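Local coordinates for protein trichothecene 15-O-acetyltransferase TRI3 (Fusarium sporotrichioides, PDB 3FOT) that transfers an acetyl group to the 15-oxygen of trichothecene precursors in the biosynthesis of T-2 toxin and related fungal mycotoxins, at residues 273-278 against 493-498; 433-438 against 473-478; 66-71 against 169-174. All coordinates share one frame; numbering follows the deposited sequence.

Contact 1. Residues 273-278 against 493-498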
ATOM      1  N   GLY A 273       3.565  -1.850 -24.146  1.00 17.05           N
ATOM      2  CA  GLY A 273       2.164  -2.233 -24.174  1.00 17.64           C
ATOM      3  C   GLY A 273       1.510  -2.145 -22.811  1.00 18.47           C
ATOM      4  O   GLY A 273       2.124  -1.684 -21.844  1.00 17.79           O
ATOM      5  N   LEU A 274       0.254  -2.593 -22.744  1.00 18.51           N
ATOM      6  CA  LEU A 274      -0.521  -2.606 -21.515  1.00 19.15           C
ATOM      7  C   LEU A 274      -1.429  -3.828 -21.526  1.00 19.00           C
ATOM      8  O   LEU A 274      -2.152  -4.063 -22.505  1.00 18.40           O
ATOM      9  CB  LEU A 274      -1.364  -1.340 -21.338  1.00 19.81           C
ATOM     10  CG  LEU A 274      -2.246  -1.175 -20.071  1.00 19.83           C
ATOM     11  CD1 LEU A 274      -1.482  -1.151 -18.727  1.00 22.79           C
ATOM     12  CD2 LEU A 274      -3.125   0.071 -20.194  1.00 21.46           C
ATOM     13  N   ALA A 275      -1.359  -4.615 -20.453  1.00 17.54           N
ATOM     14  CA  ALA A 275      -2.290  -5.713 -20.256  1.00 17.49           C
ATOM     15  C   ALA A 275      -2.627  -5.789 -18.765  1.00 17.89           C
ATOM     16  O   ALA A 275      -3.007  -4.774 -18.185  1.00 17.03           O
ATOM     17  CB  ALA A 275      -1.738  -7.027 -20.823  1.00 17.70           C
ATOM     18  N   LEU A 276      -2.448  -6.950 -18.143  1.00 17.45           N
ATOM     19  CA  LEU A 276      -2.976  -7.166 -16.796  1.00 18.04           C
ATOM     20  C   LEU A 276      -1.908  -7.072 -15.709  1.00 17.12           C
ATOM     21  O   LEU A 276      -0.779  -7.500 -15.942  1.00 16.25           O
ATOM     22  CB  LEU A 276      -3.645  -8.541 -16.730  1.00 18.51           C
ATOM     23  CG  LEU A 276      -4.900  -8.673 -17.609  1.00 20.08           C
ATOM     24  CD1 LEU A 276      -5.392 -10.105 -17.739  1.00 22.12           C
ATOM     25  CD2 LEU A 276      -5.989  -7.812 -17.042  1.00 21.53           C
ATOM     26  N   PRO A 277      -2.277  -6.539 -14.510  1.00 17.24           N
ATOM     27  CA  PRO A 277      -1.317  -6.574 -13.400  1.00 17.32           C
ATOM     28  C   PRO A 277      -1.110  -7.993 -12.925  1.00 17.37           C
ATOM     29  O   PRO A 277      -2.075  -8.783 -12.862  1.00 17.15           O
ATOM     30  CB  PRO A 277      -1.994  -5.725 -12.306  1.00 17.39           C
ATOM     31  CG  PRO A 277      -3.438  -5.799 -12.611  1.00 18.25           C
ATOM     32  CD  PRO A 277      -3.546  -5.893 -14.119  1.00 17.51           C
ATOM     33  N   ARG A 278       0.135  -8.334 -12.604  1.00 16.99           N
ATOM     34  CA  ARG A 278       0.436  -9.653 -12.100  1.00 17.30           C
ATOM     35  C   ARG A 278       1.398  -9.528 -10.947  1.00 16.80           C
ATOM     36  O   ARG A 278       1.984  -8.470 -10.734  1.00 17.51           O
ATOM     37  CB  ARG A 278       1.049 -10.548 -13.172  1.00 17.46           C
ATOM     38  CG  ARG A 278       0.182 -10.791 -14.395  1.00 18.96           C
ATOM     39  CD  ARG A 278      -1.122 -11.498 -14.063  1.00 21.60           C
ATOM     40  NE  ARG A 278      -1.834 -11.898 -15.272  1.00 23.96           N
ATOM     41  CZ  ARG A 278      -2.989 -12.567 -15.286  1.00 25.68           C
ATOM     42  NH1 ARG A 278      -3.586 -12.910 -14.155  1.00 25.02           N
ATOM     43  NH2 ARG A 278      -3.551 -12.899 -16.442  1.00 26.35           N
ATOM     44  N   TYR A 493       3.965  -6.404 -11.517  1.00 12.34           N
ATOM     45  CA  TYR A 493       4.377  -5.996 -12.842  1.00 12.94           C
ATOM     46  C   TYR A 493       3.171  -6.073 -13.727  1.00 13.14           C
ATOM     47  O   TYR A 493       2.136  -6.630 -13.333  1.00 13.85           O
ATOM     48  CB  TYR A 493       5.504  -6.884 -13.345  1.00 13.13           C
ATOM     49  CG  TYR A 493       5.143  -8.316 -13.630  1.00 11.93           C
ATOM     50  CD1 TYR A 493       4.991  -8.758 -14.941  1.00 14.58           C
ATOM     51  CD2 TYR A 493       4.979  -9.248 -12.594  1.00 14.22           C
ATOM     52  CE1 TYR A 493       4.677 -10.063 -15.215  1.00 14.48           C
ATOM     53  CE2 TYR A 493       4.677 -10.560 -12.865  1.00 13.71           C
ATOM     54  CZ  TYR A 493       4.531 -10.961 -14.181  1.00 15.33           C
ATOM     55  OH  TYR A 493       4.213 -12.272 -14.470  1.00 17.12           O
ATOM     56  N   ASN A 494       3.278  -5.476 -14.903  1.00 13.51           N
ATOM     57  CA  ASN A 494       2.231  -5.620 -15.884  1.00 14.09           C
ATOM     58  C   ASN A 494       2.668  -6.658 -16.901  1.00 14.71           C
ATOM     59  O   ASN A 494       3.781  -6.571 -17.420  1.00 13.87           O
ATOM     60  CB  ASN A 494       1.950  -4.285 -16.543  1.00 14.58           C
ATOM     61  CG  ASN A 494       0.663  -4.307 -17.299  1.00 15.20           C
ATOM     62  OD1 ASN A 494       0.629  -4.740 -18.449  1.00 18.08           O
ATOM     63  ND2 ASN A 494      -0.425  -3.922 -16.629  1.00 15.02           N
ATOM     64  N   ASP A 495       1.800  -7.631 -17.198  1.00 15.12           N
ATOM     65  CA  ASP A 495       2.218  -8.763 -18.034  1.00 16.31           C
ATOM     66  C   ASP A 495       2.346  -8.491 -19.530  1.00 16.50           C
ATOM     67  O   ASP A 495       2.729  -9.394 -20.283  1.00 15.99           O
ATOM     68  CB  ASP A 495       1.430 -10.048 -17.750  1.00 17.64           C
ATOM     69  CG  ASP A 495       0.001 -10.013 -18.267  1.00 20.80           C
ATOM     70  OD1 ASP A 495      -0.402  -9.051 -18.944  1.00 23.72           O
ATOM     71  OD2 ASP A 495      -0.741 -10.988 -17.999  1.00 25.67           O
ATOM     72  N   ALA A 496       2.047  -7.262 -19.945  1.00 15.09           N
ATOM     73  CA  ALA A 496       2.412  -6.805 -21.282  1.00 16.34           C
ATOM     74  C   ALA A 496       3.918  -6.554 -21.376  1.00 16.11           C
ATOM     75  O   ALA A 496       4.506  -6.659 -22.463  1.00 16.54           O
ATOM     76  CB  ALA A 496       1.672  -5.546 -21.618  1.00 15.69           C
ATOM     77  N   ASN A 497       4.527  -6.221 -20.237  1.00 15.65           N
ATOM     78  CA  ASN A 497       5.882  -5.652 -20.230  1.00 16.00           C
ATOM     79  C   ASN A 497       6.987  -6.651 -19.887  1.00 15.96           C
ATOM     80  O   ASN A 497       8.156  -6.457 -20.281  1.00 16.76           O
ATOM     81  CB  ASN A 497       5.945  -4.443 -19.290  1.00 16.24           C
ATOM     82  CG  ASN A 497       4.865  -3.419 -19.570  1.00 16.15           C
ATOM     83  OD1 ASN A 497       4.199  -2.957 -18.649  1.00 14.99           O
ATOM     84  ND2 ASN A 497       4.667  -3.069 -20.856  1.00 14.43           N
ATOM     85  N   TYR A 498       6.622  -7.694 -19.143  1.00 15.91           N
ATOM     86  CA  TYR A 498       7.551  -8.738 -18.746  1.00 15.81           C
ATOM     87  C   TYR A 498       6.883 -10.101 -18.795  1.00 16.96           C
ATOM     88  O   TYR A 498       5.670 -10.219 -18.674  1.00 16.16           O
ATOM     89  CB  TYR A 498       8.027  -8.515 -17.302  1.00 15.76           C
ATOM     90  CG  TYR A 498       8.649  -7.177 -17.090  1.00 13.49           C
ATOM     91  CD1 TYR A 498      10.032  -6.990 -17.265  1.00 15.26           C
ATOM     92  CD2 TYR A 498       7.870  -6.090 -16.717  1.00 11.10           C
ATOM     93  CE1 TYR A 498      10.613  -5.746 -17.065  1.00 13.48           C
ATOM     94  CE2 TYR A 498       8.445  -4.837 -16.513  1.00 12.61           C
ATOM     95  CZ  TYR A 498       9.809  -4.674 -16.688  1.00 13.93           C
ATOM     96  OH  TYR A 498      10.380  -3.434 -16.501  1.00 13.05           O
TER
HETATM   97  O   HOH W   1      -2.830 -11.864 -19.257  1.00 39.70           O
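An Asx turn ends strand 486-494, and here N494 and D495 meet A275 and L276. N494 OD1 takes A275 N on a lone pair at 2.8 Å, and it also takes A496 N of its own segment at 3.3 Å, the bond that closes the turn. The other end of the same amide turns back on A275: N494 ND2 reaches A275 O at 3.1 Å, coming from well above the carbonyl plane (73° out of it), and it has a second acceptor in Q471 O. The last backbone rung is D495 N giving to L276 O, nearly straight; with CG anti to the backbone N, chi1 -166°, the carboxamide of N494 continues one residue on, across both polar atoms of A275. D495 grips next door with both carboxylate oxygens. OD1 receives L276 N at 3.0 Å from above the carboxylate plane, while OD2 meets R278 NE at 3.1 Å in a nearly straight salt bridge, 174° at the hydrogen. OD2 lies in the guanidinium plane, the two flat groups are well twisted from each other, and water 1 joins OD2 to R278 NH2. R278 NH1 is held from another quarter, by E143 of helix 134-147, which would be expected to fix the guanidinium further. Farther along the strands, R278 N bonds to Y493 O at 2.7 Å, and R278 CB makes a CH-pi contact 4.0 Å from the centroid of the Y493 ring, over one face and offset toward the rim. At the opposite end N497 ND2 bridges G273 O and Q271 O. Strands 277-283 and 486-494 thus pair antiparallel at the edge of a mixed sheet, and 486-494 ends in an Asx turn.

Contact 2. Residues 433-438 against 473-478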
ATOM      1  N   ASN A 433      13.740   1.379 -14.638  1.00 15.79           N
ATOM      2  CA  ASN A 433      14.366   0.741 -13.500  1.00 16.29           C
ATOM      3  C   ASN A 433      13.329   0.267 -12.466  1.00 15.25           C
ATOM      4  O   ASN A 433      12.291   0.898 -12.295  1.00 13.62           O
ATOM      5  CB  ASN A 433      15.437   1.639 -12.883  1.00 18.36           C
ATOM      6  CG  ASN A 433      16.825   1.371 -13.476  1.00 21.98           C
ATOM      7  OD1 ASN A 433      17.758   2.134 -13.249  1.00 28.15           O
ATOM      8  ND2 ASN A 433      16.957   0.271 -14.239  1.00 22.55           N
ATOM      9  N   PRO A 434      13.603  -0.874 -11.809  1.00 14.90           N
ATOM     10  CA  PRO A 434      12.723  -1.304 -10.734  1.00 13.97           C
ATOM     11  C   PRO A 434      12.587  -0.245  -9.635  1.00 13.41           C
ATOM     12  O   PRO A 434      13.516   0.547  -9.370  1.00 13.03           O
ATOM     13  CB  PRO A 434      13.402  -2.581 -10.219  1.00 14.62           C
ATOM     14  CG  PRO A 434      14.182  -3.067 -11.427  1.00 16.18           C
ATOM     15  CD  PRO A 434      14.706  -1.829 -12.025  1.00 14.60           C
ATOM     16  N   LEU A 435      11.422  -0.245  -8.993  1.00 13.01           N
ATOM     17  CA  LEU A 435      11.166   0.642  -7.878  1.00 13.44           C
ATOM     18  C   LEU A 435      10.965  -0.197  -6.613  1.00 13.21           C
ATOM     19  O   LEU A 435      10.318  -1.238  -6.658  1.00 13.62           O
ATOM     20  CB  LEU A 435       9.913   1.488  -8.141  1.00 13.70           C
ATOM     21  CG  LEU A 435       9.521   2.465  -7.005  1.00 13.48           C
ATOM     22  CD1 LEU A 435      10.521   3.626  -6.903  1.00 16.03           C
ATOM     23  CD2 LEU A 435       8.109   2.980  -7.222  1.00 15.47           C
ATOM     24  N   PHE A 436      11.538   0.259  -5.503  1.00 13.97           N
ATOM     25  CA  PHE A 436      11.329  -0.408  -4.214  1.00 14.60           C
ATOM     26  C   PHE A 436      10.333   0.340  -3.328  1.00 15.28           C
ATOM     27  O   PHE A 436      10.427   1.563  -3.163  1.00 14.90           O
ATOM     28  CB  PHE A 436      12.665  -0.539  -3.476  1.00 14.64           C
ATOM     29  CG  PHE A 436      12.537  -1.156  -2.114  1.00 14.87           C
ATOM     30  CD1 PHE A 436      12.122  -2.488  -1.976  1.00 15.73           C
ATOM     31  CD2 PHE A 436      12.812  -0.410  -0.972  1.00 16.93           C
ATOM     32  CE1 PHE A 436      11.983  -3.075  -0.697  1.00 14.78           C
ATOM     33  CE2 PHE A 436      12.677  -0.995   0.307  1.00 17.76           C
ATOM     34  CZ  PHE A 436      12.261  -2.335   0.425  1.00 16.06           C
ATOM     35  N   ILE A 437       9.391  -0.421  -2.761  1.00 16.46           N
ATOM     36  CA  ILE A 437       8.430   0.101  -1.805  1.00 17.79           C
ATOM     37  C   ILE A 437       8.503  -0.757  -0.550  1.00 18.18           C
ATOM     38  O   ILE A 437       8.317  -1.974  -0.619  1.00 18.37           O
ATOM     39  CB  ILE A 437       6.978   0.093  -2.353  1.00 18.30           C
ATOM     40  CG1 ILE A 437       6.894   0.785  -3.716  1.00 18.65           C
ATOM     41  CG2 ILE A 437       6.071   0.768  -1.344  1.00 18.91           C
ATOM     42  CD1 ILE A 437       6.803  -0.196  -4.911  1.00 21.01           C
ATOM     43  N   SER A 438       8.826  -0.140   0.583  1.00 19.32           N
ATOM     44  CA  SER A 438       8.802  -0.857   1.847  1.00 19.92           C
ATOM     45  C   SER A 438       7.441  -0.690   2.543  1.00 19.60           C
ATOM     46  O   SER A 438       6.999   0.437   2.826  1.00 18.69           O
ATOM     47  CB  SER A 438       9.930  -0.373   2.755  1.00 20.69           C
ATOM     48  OG  SER A 438       9.926  -1.113   3.961  1.00 25.68           O
ATOM     49  N   LEU A 473       2.121   0.470 -15.045  1.00 14.15           N
ATOM     50  CA  LEU A 473       3.324   1.075 -15.635  1.00 14.45           C
ATOM     51  C   LEU A 473       4.375  -0.015 -15.838  1.00 14.17           C
ATOM     52  O   LEU A 473       4.272  -1.095 -15.232  1.00 14.09           O
ATOM     53  CB  LEU A 473       3.837   2.245 -14.774  1.00 14.53           C
ATOM     54  CG  LEU A 473       3.046   3.563 -14.939  1.00 16.05           C
ATOM     55  CD1 LEU A 473       3.428   4.598 -13.892  1.00 17.61           C
ATOM     56  CD2 LEU A 473       3.171   4.164 -16.366  1.00 16.13           C
ATOM     57  N   PRO A 474       5.356   0.226 -16.724  1.00 13.73           N
ATOM     58  CA  PRO A 474       6.251  -0.841 -17.134  1.00 14.21           C
ATOM     59  C   PRO A 474       7.500  -1.044 -16.268  1.00 13.70           C
ATOM     60  O   PRO A 474       8.486  -1.557 -16.762  1.00 15.18           O
ATOM     61  CB  PRO A 474       6.648  -0.416 -18.549  1.00 14.21           C
ATOM     62  CG  PRO A 474       6.697   1.072 -18.451  1.00 14.67           C
ATOM     63  CD  PRO A 474       5.585   1.461 -17.502  1.00 14.37           C
ATOM     64  N   TYR A 475       7.470  -0.647 -14.994  1.00 14.05           N
ATOM     65  CA  TYR A 475       8.608  -0.963 -14.110  1.00 13.72           C
ATOM     66  C   TYR A 475       8.207  -2.068 -13.144  1.00 13.97           C
ATOM     67  O   TYR A 475       7.022  -2.283 -12.893  1.00 13.21           O
ATOM     68  CB  TYR A 475       9.132   0.260 -13.335  1.00 14.74           C
ATOM     69  CG  TYR A 475       8.104   0.969 -12.501  1.00 16.44           C
ATOM     70  CD1 TYR A 475       7.900   0.632 -11.156  1.00 15.42           C
ATOM     71  CD2 TYR A 475       7.337   1.999 -13.044  1.00 17.41           C
ATOM     72  CE1 TYR A 475       6.970   1.309 -10.386  1.00 16.79           C
ATOM     73  CE2 TYR A 475       6.394   2.656 -12.294  1.00 18.37           C
ATOM     74  CZ  TYR A 475       6.203   2.308 -10.971  1.00 18.90           C
ATOM     75  OH  TYR A 475       5.267   2.990 -10.227  1.00 20.41           O
ATOM     76  N   LEU A 476       9.202  -2.770 -12.622  1.00 12.88           N
ATOM     77  CA  LEU A 476       8.954  -3.800 -11.631  1.00 13.15           C
ATOM     78  C   LEU A 476       8.804  -3.070 -10.321  1.00 13.34           C
ATOM     79  O   LEU A 476       9.684  -2.297  -9.938  1.00 14.43           O
ATOM     80  CB  LEU A 476      10.131  -4.780 -11.562  1.00 12.83           C
ATOM     81  CG  LEU A 476      10.382  -5.614 -12.821  1.00 13.30           C
ATOM     82  CD1 LEU A 476      11.546  -6.531 -12.581  1.00 14.34           C
ATOM     83  CD2 LEU A 476       9.147  -6.427 -13.250  1.00 13.98           C
ATOM     84  N   ALA A 477       7.671  -3.275  -9.652  1.00 13.69           N
ATOM     85  CA  ALA A 477       7.449  -2.617  -8.373  1.00 13.95           C
ATOM     86  C   ALA A 477       7.622  -3.672  -7.302  1.00 13.95           C
ATOM     87  O   ALA A 477       6.813  -4.604  -7.221  1.00 14.13           O
ATOM     88  CB  ALA A 477       6.030  -2.038  -8.321  1.00 14.14           C
ATOM     89  N   ILE A 478       8.630  -3.482  -6.458  1.00 13.95           N
ATOM     90  CA  ILE A 478       9.075  -4.501  -5.528  1.00 14.12           C
ATOM     91  C   ILE A 478       8.725  -4.064  -4.134  1.00 13.46           C
ATOM     92  O   ILE A 478       9.162  -2.999  -3.688  1.00 14.21           O
ATOM     93  CB  ILE A 478      10.601  -4.770  -5.672  1.00 13.84           C
ATOM     94  CG1 ILE A 478      10.918  -5.172  -7.119  1.00 16.56           C
ATOM     95  CG2 ILE A 478      11.019  -5.880  -4.722  1.00 14.85           C
ATOM     96  CD1 ILE A 478      12.349  -4.964  -7.510  1.00 17.80           C
TER
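I478 O receives the N-H of I437 at 2.7 Å, nearly straight, and F436 CA adds a weaker C-H...O contact to the same oxygen. Two more rungs precede it: I478 N gives to L435 O at 2.8 Å, and L435 N gives to L476 O. L435 thus bonds through both its N and its O, to residues two apart, as a parallel ladder requires. Just before the L435-L476 rung, P434 CB packs 3.8 Å from I478 CD1, on the side covered by Y506 of helix 500-516. The other face carries L435 and Y475, which run side by side in the same direction. Y475 has its CG wedged between backbone N and carbonyl carbon, chi1 56°, which brings CE1 to 3.7 Å from L435 CB; the CB of Y475 meanwhile rests 3.4 Å from N433 O. Further along that face, I437 CD1 comes within 4.0 Å of A477 CB. L435 also touches S335 and T337 of strand 333-340, and its side chain is about 9 Å from that of H414, which binds 15-deacetylcalonectrin. In this BAHD-superfamily acyltransferase, 435-441 is the outermost strand of a mixed four-stranded sheet, paired parallel to 477-483.

Contact 3. Residues 66-71 against 169-174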
ATOM      1  N   SER A  66     -17.279 -25.281  19.969  1.00 16.19           N
ATOM      2  CA  SER A  66     -18.645 -24.781  20.146  1.00 16.83           C
ATOM      3  C   SER A  66     -18.942 -23.449  19.424  1.00 17.02           C
ATOM      4  O   SER A  66     -20.066 -22.922  19.522  1.00 17.03           O
ATOM      5  CB  SER A  66     -18.933 -24.635  21.638  1.00 17.40           C
ATOM      6  OG  SER A  66     -18.145 -23.610  22.203  1.00 18.31           O
ATOM      7  N   THR A  67     -17.940 -22.885  18.743  1.00 16.30           N
ATOM      8  CA  THR A  67     -18.161 -21.690  17.924  1.00 16.67           C
ATOM      9  C   THR A  67     -18.498 -22.114  16.502  1.00 16.34           C
ATOM     10  O   THR A  67     -17.658 -22.723  15.825  1.00 16.75           O
ATOM     11  CB  THR A  67     -16.891 -20.819  17.872  1.00 17.45           C
ATOM     12  OG1 THR A  67     -16.663 -20.246  19.155  1.00 18.97           O
ATOM     13  CG2 THR A  67     -17.034 -19.692  16.839  1.00 16.59           C
ATOM     14  N   LEU A  68     -19.702 -21.770  16.038  1.00 14.18           N
ATOM     15  CA  LEU A  68     -20.130 -22.146  14.701  1.00 13.95           C
ATOM     16  C   LEU A  68     -19.958 -20.996  13.712  1.00 13.39           C
ATOM     17  O   LEU A  68     -20.675 -19.991  13.792  1.00 14.07           O
ATOM     18  CB  LEU A  68     -21.604 -22.564  14.746  1.00 14.70           C
ATOM     19  CG  LEU A  68     -22.316 -22.997  13.477  1.00 17.32           C
ATOM     20  CD1 LEU A  68     -21.509 -24.012  12.706  1.00 21.74           C
ATOM     21  CD2 LEU A  68     -23.657 -23.584  13.920  1.00 21.29           C
ATOM     22  N   LEU A  69     -19.047 -21.166  12.763  1.00 12.08           N
ATOM     23  CA  LEU A  69     -18.825 -20.165  11.736  1.00 10.66           C
ATOM     24  C   LEU A  69     -19.338 -20.644  10.401  1.00 10.51           C
ATOM     25  O   LEU A  69     -19.157 -21.816  10.039  1.00 10.98           O
ATOM     26  CB  LEU A  69     -17.330 -19.874  11.619  1.00 10.35           C
ATOM     27  CG  LEU A  69     -16.646 -19.337  12.883  1.00 10.55           C
ATOM     28  CD1 LEU A  69     -15.143 -19.172  12.588  1.00 11.15           C
ATOM     29  CD2 LEU A  69     -17.294 -18.022  13.340  1.00 11.86           C
ATOM     30  N   THR A  70     -19.991 -19.749   9.667  1.00  9.17           N
ATOM     31  CA  THR A  70     -20.339 -20.030   8.275  1.00  8.33           C
ATOM     32  C   THR A  70     -19.990 -18.806   7.445  1.00  7.68           C
ATOM     33  O   THR A  70     -19.784 -17.741   7.990  1.00  7.24           O
ATOM     34  CB  THR A  70     -21.838 -20.342   8.053  1.00  8.17           C
ATOM     35  OG1 THR A  70     -22.622 -19.159   8.304  1.00 10.05           O
ATOM     36  CG2 THR A  70     -22.312 -21.511   8.953  1.00  8.57           C
ATOM     37  N   LEU A  71     -19.944 -18.945   6.123  1.00  8.02           N
ATOM     38  CA  LEU A  71     -19.718 -17.734   5.309  1.00  9.44           C
ATOM     39  C   LEU A  71     -20.848 -16.733   5.503  1.00  9.75           C
ATOM     40  O   LEU A  71     -20.605 -15.521   5.629  1.00  8.97           O
ATOM     41  CB  LEU A  71     -19.514 -18.081   3.826  1.00  9.04           C
ATOM     42  CG  LEU A  71     -18.233 -18.860   3.516  1.00  9.72           C
ATOM     43  CD1 LEU A  71     -18.360 -19.440   2.087  1.00  9.97           C
ATOM     44  CD2 LEU A  71     -17.031 -17.971   3.599  1.00  8.71           C
ATOM     45  N   SER A 169     -23.924 -21.754   4.187  1.00 12.40           N
ATOM     46  CA  SER A 169     -24.396 -22.134   5.525  0.50 12.06           C
ATOM     47  C   SER A 169     -23.701 -23.399   6.042  1.00 12.28           C
ATOM     48  O   SER A 169     -24.032 -23.908   7.122  1.00 12.18           O
ATOM     49  CB  SER A 169     -25.925 -22.293   5.550  0.50 12.02           C
ATOM     50  OG  SER A 169     -26.329 -23.252   4.593  0.50 10.20           O
ATOM     51  N   THR A 170     -22.715 -23.890   5.278  1.00 12.26           N
ATOM     52  CA  THR A 170     -21.893 -25.001   5.725  1.00 12.68           C
ATOM     53  C   THR A 170     -20.972 -24.544   6.877  1.00 12.79           C
ATOM     54  O   THR A 170     -20.224 -23.580   6.711  1.00 13.44           O
ATOM     55  CB  THR A 170     -21.034 -25.540   4.554  1.00 12.74           C
ATOM     56  OG1 THR A 170     -21.896 -25.945   3.478  1.00 15.25           O
ATOM     57  CG2 THR A 170     -20.156 -26.722   5.001  1.00 13.27           C
ATOM     58  N   PRO A 171     -20.993 -25.253   8.027  1.00 12.38           N
ATOM     59  CA  PRO A 171     -20.057 -24.906   9.098  1.00 12.18           C
ATOM     60  C   PRO A 171     -18.612 -25.042   8.620  1.00 11.64           C
ATOM     61  O   PRO A 171     -18.244 -26.029   7.943  1.00 11.91           O
ATOM     62  CB  PRO A 171     -20.369 -25.926  10.200  1.00 12.36           C
ATOM     63  CG  PRO A 171     -21.750 -26.425   9.903  1.00 12.86           C
ATOM     64  CD  PRO A 171     -21.860 -26.394   8.399  1.00 12.63           C
ATOM     65  N   ILE A 172     -17.815 -24.029   8.936  1.00 10.76           N
ATOM     66  CA  ILE A 172     -16.425 -24.006   8.515  1.00 11.24           C
ATOM     67  C   ILE A 172     -15.672 -24.926   9.486  1.00 11.80           C
ATOM     68  O   ILE A 172     -15.688 -24.698  10.680  1.00 11.99           O
ATOM     69  CB  ILE A 172     -15.871 -22.573   8.487  1.00 11.17           C
ATOM     70  CG1 ILE A 172     -16.559 -21.769   7.348  1.00 11.80           C
ATOM     71  CG2 ILE A 172     -14.342 -22.597   8.288  1.00 11.44           C
ATOM     72  CD1 ILE A 172     -16.539 -20.298   7.600  1.00 15.78           C
ATOM     73  N   PRO A 173     -15.084 -26.013   8.967  1.00 12.72           N
ATOM     74  CA  PRO A 173     -14.471 -26.994   9.845  1.00 13.75           C
ATOM     75  C   PRO A 173     -13.356 -26.404  10.718  1.00 13.93           C
ATOM     76  O   PRO A 173     -12.724 -25.410  10.331  1.00 13.28           O
ATOM     77  CB  PRO A 173     -13.903 -28.019   8.873  1.00 14.11           C
ATOM     78  CG  PRO A 173     -14.777 -27.923   7.657  1.00 14.40           C
ATOM     79  CD  PRO A 173     -15.040 -26.428   7.551  1.00 13.13           C
ATOM     80  N   GLN A 174     -13.111 -27.030  11.865  1.00 14.90           N
ATOM     81  CA  GLN A 174     -11.946 -26.721  12.682  1.00 15.75           C
ATOM     82  C   GLN A 174     -10.715 -26.815  11.798  1.00 14.87           C
ATOM     83  O   GLN A 174     -10.604 -27.760  11.010  1.00 14.31           O
ATOM     84  CB  GLN A 174     -11.811 -27.740  13.823  1.00 16.91           C
ATOM     85  CG  GLN A 174     -12.576 -27.348  15.068  1.00 22.34           C
ATOM     86  CD  GLN A 174     -12.050 -26.037  15.627  1.00 26.98           C
ATOM     87  OE1 GLN A 174     -10.836 -25.861  15.785  1.00 31.92           O
ATOM     88  NE2 GLN A 174     -12.945 -25.103  15.883  1.00 29.68           N
TER
HETATM   89  O   HOH W   2     -17.389 -23.599  12.564  1.00 13.26           O
HETATM   90  O   HOH W   3     -15.499 -24.128  15.177  1.00 23.12           O
HETATM   91  O   HOH W   4     -20.092 -21.526   4.930  1.00 10.94           O
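One backbone bond and a small apolar contact around I172 join the loop that leads into helix 71-88 to the loop before strand 177-184, with T70 as the N-cap of that helix. I172 N gives its hydrogen to L69 O at 2.8 Å, and P171 CA adds a C-H...O contact to that oxygen, so L69 O is gripped twice. The tight part lies around I172: its CG1 is anti to the carbonyl carbon, chi1 -68°, and the extended chain carries CD1 to 3.8 Å from T70 C and 4.1 Å from L69 CB. T70 CG2 lies 3.5 Å from S169 O and also near T170 O, against the backbone of 169-170. T70 OG1 is engaged in capping, and T70 N gives its hydrogen to N73 OD1, consistent with a capping box. On the solvent side there is one close contact, L68 CD1 to P171 CB at 3.4 Å, where the two side chains run side by side in the same direction. The looser parts flank the direct bond, for on either side of it the two segments are joined through water. Water 2 accepts from L69 N and can donate to I172 O, one of several acceptors near it, and water 3 spans T67 O and Q174 NE2. At the start of the helix, water 4 accepts from L71 N at 2.8 Å and donates to T170 O at 2.7 Å.

From the N terminus, contact 3 comes first: the loop after strand 53-61 meets the loop after 158-163, closing about a hundred residues and tying the entry of helix 71-88 to the connection between the neighbouring strands 158-163 and 177-184 of the six-stranded sheet. Contact 1 opens only later, at 273-278, and does not shut until 493-498. Contact 2 opens and closes within that long span, 433-438 meeting 473-478. Contacts 1 and 2 share the four-stranded sheet, whose inner strands 477-483 and 486-494 are consecutive in the chain, and they meet where Y498 OH hydrogen-bonds to P474 O. Contact 3 stands apart, its centre about 39 Å from that of contact 1 and about 41 Å from that of contact 2.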